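Local coordinates for UDP-glucose 4-epimerase (Brucella ovis, PDB 4WOK), which probably interconverts UDP-glucose and UDP-galactose by inverting the configuration at C4 of the sugar, with NAD as bound cofactor, at residues A[198-203]-A[213-218]; A[239-244]-A[314-319]. The protein carries 2 engineered substitutions. All coordinates share one frame; numbering follows the deposited sequence.

Both contacts use an arginine on a helix, and in neither does a direct hydrogen bond join the two segments. Contact 1, partly buried, sets the start of helix 200-209 against strand 215-218; Leu-215 touches both Leu-200 and the face of the arginine, and a water carries the arginine on to the strand's backbone, while the residue just before the helix, on the side away from the strand, binds zinc. Contact 2 is a surface contact between helix 236-251 and the loop before helix 319-326, its arginine touched by valine and tyrosine and its charge met by an aspartate of its own helix. The two share no helix or strand; the centres of contact 1 and contact 2 are about 23 Å apart.

Contact 1 of 2, residues A[198-203]-A[213-218]; sequences THLIPR and DVLEVY. With ZN (zinc ion), chain C.
Arg-203 and Leu-215 mark the closest passage of the two backbones, their CA atoms 6.9 Å apart, where the first turn of helix 200-209 runs past the beginning of strand 215-218. No hydrogen bond links the segments directly; side chains and one water do. CD1 of Leu-215 lies over one face of the Arg-203 guanidinium, toward its rim, and comes to 3.5 Å from NH2 of Arg-203; the two side chains cross at about a right angle. Because Leu-215 holds its CG anti to the backbone N (chi1 177°), this methyl extends to the helix, where it also meets Leu-200, whose CD2 is 4.2 Å from CD1 of Leu-215. A bend at chi3 (55°) turns the arginine's guanidinium toward the strand. NH2 of Arg-203 then donates, in the plane of the group, to a water 3.2 Å away, and that water donates to O of Val-214. The polar bridge leaves from the edge of a group whose face is covered by a methyl. OE2 of Glu-216 is in a salt bridge to Arg-289. On the other side of the helix start, His-199 is the N-cap residue; its ND1 binds the zinc ion at 2.1 Å, alongside Glu-192, His-194 and Glu-197, and it touches NAD. The contact joins a helix to the strand that follows it: strand 215-218 pairs in parallel with strand 286-289, apart from the seven-stranded Rossmann-type sheet, and Leu-200 packs on Ile-269 and Ile-272 of helix 269-280 and on Tyr-233 of strand 230-235.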
loop_
_atom_site.group_PDB
_atom_site.type_symbol
_atom_site.label_atom_id
_atom_site.label_comp_id
_atom_site.label_asym_id
_atom_site.label_seq_id
_atom_site.Cartn_x
_atom_site.Cartn_y
_atom_site.Cartn_z
ATOM N N THR A 198 2.257 12.625 -4.026
ATOM C CA THR A 198 0.863 12.844 -4.423
ATOM C C THR A 198 -0.143 12.462 -3.338
ATOM O O THR A 198 -1.343 12.648 -3.514
ATOM C CB THR A 198 0.509 12.040 -5.697
ATOM O OG1 THR A 198 0.588 10.635 -5.412
ATOM C CG2 THR A 198 1.462 12.376 -6.829
ATOM N N HIS A 199 0.339 11.920 -2.225
ATOM C CA HIS A 199 -0.566 11.410 -1.200
ATOM C C HIS A 199 -0.966 12.533 -0.251
ATOM O O HIS A 199 -0.192 13.456 -0.011
ATOM C CB HIS A 199 0.076 10.240 -0.461
ATOM C CG HIS A 199 0.317 9.053 -1.346
ATOM N ND1 HIS A 199 1.580 8.614 -1.683
ATOM C CD2 HIS A 199 -0.552 8.234 -1.987
ATOM C CE1 HIS A 199 1.478 7.569 -2.492
ATOM N NE2 HIS A 199 0.197 7.318 -2.687
ATOM N N LEU A 200 -2.182 12.439 0.271
ATOM C CA LEU A 200 -2.837 13.557 0.946
ATOM C C LEU A 200 -2.126 14.003 2.227
ATOM O O LEU A 200 -1.819 15.183 2.390
ATOM C CB LEU A 200 -4.291 13.179 1.244
ATOM C CG LEU A 200 -5.266 14.247 1.745
ATOM C CD1 LEU A 200 -5.172 14.400 3.252
ATOM C CD2 LEU A 200 -5.037 15.580 1.022
ATOM N N ILE A 201 -1.872 13.074 3.143
ATOM C CA ILE A 201 -1.278 13.467 4.414
ATOM C C ILE A 201 0.146 14.033 4.243
ATOM O O ILE A 201 0.476 15.068 4.838
ATOM C CB ILE A 201 -1.286 12.302 5.407
ATOM C CG1 ILE A 201 -2.735 11.931 5.739
ATOM C CG2 ILE A 201 -0.523 12.687 6.647
ATOM C CD1 ILE A 201 -2.892 10.783 6.720
ATOM N N PRO A 202 0.980 13.391 3.402
ATOM C CA PRO A 202 2.252 14.054 3.096
ATOM C C PRO A 202 2.122 15.438 2.478
ATOM O O PRO A 202 2.884 16.323 2.864
ATOM C CB PRO A 202 2.902 13.092 2.103
ATOM C CG PRO A 202 2.435 11.748 2.590
ATOM C CD PRO A 202 0.989 11.987 2.943
ATOM N N ARG A 203 1.200 15.621 1.539
ATOM C CA ARG A 203 1.017 16.931 0.930
ATOM C C ARG A 203 0.567 17.955 1.976
ATOM O O ARG A 203 1.075 19.080 2.027
ATOM C CB ARG A 203 0.014 16.850 -0.222
ATOM C CG ARG A 203 0.585 16.186 -1.484
ATOM C CD ARG A 203 -0.436 16.131 -2.617
ATOM N NE ARG A 203 -0.988 17.451 -2.933
ATOM C CZ ARG A 203 -2.279 17.768 -2.833
ATOM N NH1 ARG A 203 -3.159 16.854 -2.431
ATOM N NH2 ARG A 203 -2.694 18.995 -3.141
ATOM N N ASP A 213 3.249 25.406 -1.234
ATOM C CA ASP A 213 2.642 26.696 -0.959
ATOM C C ASP A 213 1.229 26.562 -0.409
ATOM O O ASP A 213 0.835 27.298 0.497
ATOM C CB ASP A 213 2.624 27.551 -2.228
ATOM C CG ASP A 213 3.973 28.171 -2.531
ATOM O OD1 ASP A 213 4.527 28.852 -1.640
ATOM O OD2 ASP A 213 4.475 27.987 -3.658
ATOM N N VAL A 214 0.452 25.651 -0.989
ATOM C CA VAL A 214 -0.943 25.478 -0.592
ATOM C C VAL A 214 -1.345 24.013 -0.618
ATOM O O VAL A 214 -0.677 23.180 -1.228
ATOM C CB VAL A 214 -1.926 26.273 -1.506
ATOM C CG1 VAL A 214 -1.601 27.739 -1.503
ATOM C CG2 VAL A 214 -1.901 25.734 -2.926
ATOM N N LEU A 215 -2.432 23.696 0.073
ATOM C CA LEU A 215 -3.074 22.407 -0.113
ATOM C C LEU A 215 -4.459 22.673 -0.677
ATOM O O LEU A 215 -5.337 23.188 0.019
ATOM C CB LEU A 215 -3.162 21.614 1.187
ATOM C CG LEU A 215 -3.902 20.280 1.036
ATOM C CD1 LEU A 215 -3.018 19.208 0.363
ATOM C CD2 LEU A 215 -4.452 19.771 2.358
ATOM N N GLU A 216 -4.638 22.364 -1.955
ATOM C CA GLU A 216 -5.945 22.492 -2.568
ATOM C C GLU A 216 -6.829 21.346 -2.096
ATOM O O GLU A 216 -6.457 20.182 -2.204
ATOM C CB GLU A 216 -5.835 22.518 -4.097
ATOM C CG GLU A 216 -5.476 23.890 -4.658
ATOM C CD GLU A 216 -5.423 23.918 -6.178
ATOM O OE1 GLU A 216 -5.125 22.864 -6.784
ATOM O OE2 GLU A 216 -5.683 24.994 -6.761
ATOM N N VAL A 217 -7.989 21.690 -1.551
ATOM C CA VAL A 217 -8.941 20.707 -1.052
ATOM C C VAL A 217 -10.244 20.875 -1.811
ATOM O O VAL A 217 -10.815 21.960 -1.837
ATOM C CB VAL A 217 -9.195 20.865 0.463
ATOM C CG1 VAL A 217 -10.386 20.022 0.899
ATOM C CG2 VAL A 217 -7.944 20.504 1.251
ATOM N N TYR A 218 -10.713 19.799 -2.434
ATOM C CA TYR A 218 -11.869 19.898 -3.320
ATOM C C TYR A 218 -13.184 19.544 -2.625
ATOM O O TYR A 218 -13.610 18.389 -2.615
ATOM C CB TYR A 218 -11.641 19.022 -4.560
ATOM C CG TYR A 218 -10.612 19.632 -5.489
ATOM C CD1 TYR A 218 -10.982 20.602 -6.413
ATOM C CD2 TYR A 218 -9.269 19.275 -5.413
ATOM C CE1 TYR A 218 -10.055 21.188 -7.256
ATOM C CE2 TYR A 218 -8.325 19.859 -6.257
ATOM C CZ TYR A 218 -8.734 20.819 -7.175
ATOM O OH TYR A 218 -7.828 21.417 -8.026
HETATM ZN ZN ZN C . 3.492 9.261 -1.248
HETATM O O HOH W 1 -1.212 21.754 -3.784
#

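Contact 2 of 2, residues A[239-244]-A[314-319]; sequences LARAHV and TVYSDL
Arg-241 meets Val-315 and Tyr-316 with different parts of its side chain. CG2 of Val-315 sits over one face of the guanidinium, displaced toward the rim, and is 3.8 Å from NH1 of Arg-241. Farther back along the chain, CD of Arg-241 approaches CE2 of Tyr-316 at 4.0 Å, obliquely to the ring. The arginine is extended as far as this CD and turns at chi3 (47°), which carries the guanidinium to Val-315. Guanidinium and phenol planes stand 79° apart, so the two flat groups do not stack; CG2 of Val-315 also covers part of one face of the tyrosine ring. At the guanidinium edge, NH1 of Arg-241 lies 4.1 Å from CA of Thr-314. Here helix 236-251 of the NAD-binding, Rossmann-type part of the epimerase meets the loop leading into helix 319-326. Asp-238, one turn earlier on the helix, organises the approach: its OD1 forms a salt bridge with NH1 of Arg-241 and accepts from N of Val-315, while its OD2 bonds to N of Tyr-316 and OG of Ser-317. NH1 of Arg-241 has a further bond to O of His-313. Beyond Ser-317, Asp-318 is the N-cap of helix 319-326, and its OD2 is hydrogen-bonded to OG1 of Thr-321.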
loop_
_atom_site.group_PDB
_atom_site.type_symbol
_atom_site.label_atom_id
_atom_site.label_comp_id
_atom_site.label_asym_id
_atom_site.label_seq_id
_atom_site.Cartn_x
_atom_site.Cartn_y
_atom_site.Cartn_z
ATOM N N LEU A 239 0.458 -2.156 7.967
ATOM C CA LEU A 239 0.512 -2.841 6.667
ATOM C C LEU A 239 1.630 -3.868 6.659
ATOM O O LEU A 239 1.438 -4.989 6.192
ATOM C CB LEU A 239 0.692 -1.838 5.515
ATOM C CG LEU A 239 -0.545 -0.993 5.210
ATOM C CD1 LEU A 239 -0.199 0.117 4.238
ATOM C CD2 LEU A 239 -1.683 -1.850 4.679
ATOM N N ALA A 240 2.797 -3.487 7.170
ATOM C CA ALA A 240 3.910 -4.427 7.295
ATOM C C ALA A 240 3.475 -5.659 8.089
ATOM O O ALA A 240 3.655 -6.792 7.649
ATOM C CB ALA A 240 5.106 -3.760 7.960
ATOM N N ARG A 241 2.868 -5.420 9.247
ATOM C CA ARG A 241 2.387 -6.517 10.091
ATOM C C ARG A 241 1.476 -7.485 9.323
ATOM O O ARG A 241 1.659 -8.703 9.387
ATOM C CB ARG A 241 1.653 -5.960 11.319
ATOM C CG ARG A 241 2.540 -5.138 12.262
ATOM C CD ARG A 241 1.757 -4.627 13.499
ATOM N NE ARG A 241 0.956 -5.695 14.097
ATOM C CZ ARG A 241 -0.373 -5.708 14.125
ATOM N NH1 ARG A 241 -1.060 -4.692 13.623
ATOM N NH2 ARG A 241 -1.015 -6.732 14.672
ATOM N N ALA A 242 0.507 -6.945 8.588
ATOM C CA ALA A 242 -0.450 -7.787 7.872
ATOM C C ALA A 242 0.206 -8.606 6.756
ATOM O O ALA A 242 -0.166 -9.757 6.517
ATOM C CB ALA A 242 -1.552 -6.944 7.301
ATOM N N HIS A 243 1.161 -8.009 6.054
ATOM C CA HIS A 243 1.817 -8.723 4.962
ATOM C C HIS A 243 2.637 -9.873 5.519
ATOM O O HIS A 243 2.729 -10.937 4.897
ATOM C CB HIS A 243 2.695 -7.783 4.140
ATOM C CG HIS A 243 1.926 -6.887 3.217
ATOM N ND1 HIS A 243 1.104 -5.877 3.672
ATOM C CD2 HIS A 243 1.858 -6.847 1.863
ATOM C CE1 HIS A 243 0.564 -5.252 2.636
ATOM N NE2 HIS A 243 1.007 -5.819 1.526
ATOM N N VAL A 244 3.222 -9.686 6.704
ATOM C CA VAL A 244 3.978 -10.786 7.299
ATOM C C VAL A 244 3.014 -11.833 7.877
ATOM O O VAL A 244 3.267 -13.043 7.777
ATOM C CB VAL A 244 4.973 -10.294 8.382
ATOM C CG1 VAL A 244 5.677 -11.466 9.039
ATOM C CG2 VAL A 244 6.000 -9.352 7.758
ATOM N N THR A 314 -5.428 -3.529 13.416
ATOM C CA THR A 314 -4.492 -2.412 13.436
ATOM C C THR A 314 -4.192 -2.027 14.874
ATOM O O THR A 314 -5.083 -2.049 15.718
ATOM C CB THR A 314 -5.033 -1.172 12.688
ATOM O OG1 THR A 314 -6.352 -0.865 13.142
ATOM C CG2 THR A 314 -5.071 -1.427 11.192
ATOM N N VAL A 315 -2.940 -1.687 15.162
ATOM C CA VAL A 315 -2.604 -1.198 16.498
ATOM C C VAL A 315 -1.864 0.133 16.435
ATOM O O VAL A 315 -1.583 0.725 17.464
ATOM C CB VAL A 315 -1.748 -2.215 17.293
ATOM C CG1 VAL A 315 -2.479 -3.544 17.421
ATOM C CG2 VAL A 315 -0.388 -2.414 16.650
ATOM N N TYR A 316 -1.561 0.607 15.229
ATOM C CA TYR A 316 -0.850 1.879 15.074
ATOM C C TYR A 316 -1.618 2.892 14.227
ATOM O O TYR A 316 -1.080 3.940 13.866
ATOM C CB TYR A 316 0.530 1.658 14.431
ATOM C CG TYR A 316 1.482 0.759 15.195
ATOM C CD1 TYR A 316 2.006 1.145 16.420
ATOM C CD2 TYR A 316 1.885 -0.460 14.670
ATOM C CE1 TYR A 316 2.888 0.329 17.114
ATOM C CE2 TYR A 316 2.764 -1.281 15.354
ATOM C CZ TYR A 316 3.266 -0.884 16.572
ATOM O OH TYR A 316 4.143 -1.703 17.251
ATOM N N SER A 317 -2.866 2.590 13.895
ATOM C CA SER A 317 -3.551 3.377 12.884
ATOM C C SER A 317 -4.546 4.396 13.442
ATOM O O SER A 317 -5.449 4.842 12.734
ATOM C CB SER A 317 -4.246 2.446 11.898
ATOM O OG SER A 317 -3.289 1.721 11.137
ATOM N N ASP A 318 -4.371 4.782 14.700
ATOM C CA ASP A 318 -5.089 5.941 15.215
ATOM C C ASP A 318 -4.493 7.196 14.563
ATOM O O ASP A 318 -3.291 7.246 14.296
ATOM C CB ASP A 318 -4.998 6.004 16.741
ATOM C CG ASP A 318 -3.575 5.876 17.237
ATOM O OD1 ASP A 318 -3.018 4.753 17.192
ATOM O OD2 ASP A 318 -3.013 6.903 17.667
ATOM N N LEU A 319 -5.327 8.191 14.282
ATOM C CA LEU A 319 -4.871 9.383 13.561
ATOM C C LEU A 319 -3.638 10.010 14.205
ATOM O O LEU A 319 -2.684 10.379 13.522
ATOM C CB LEU A 319 -5.995 10.416 13.478
ATOM C CG LEU A 319 -5.632 11.690 12.715
ATOM C CD1 LEU A 319 -5.176 11.369 11.293
ATOM C CD2 LEU A 319 -6.809 12.648 12.702
#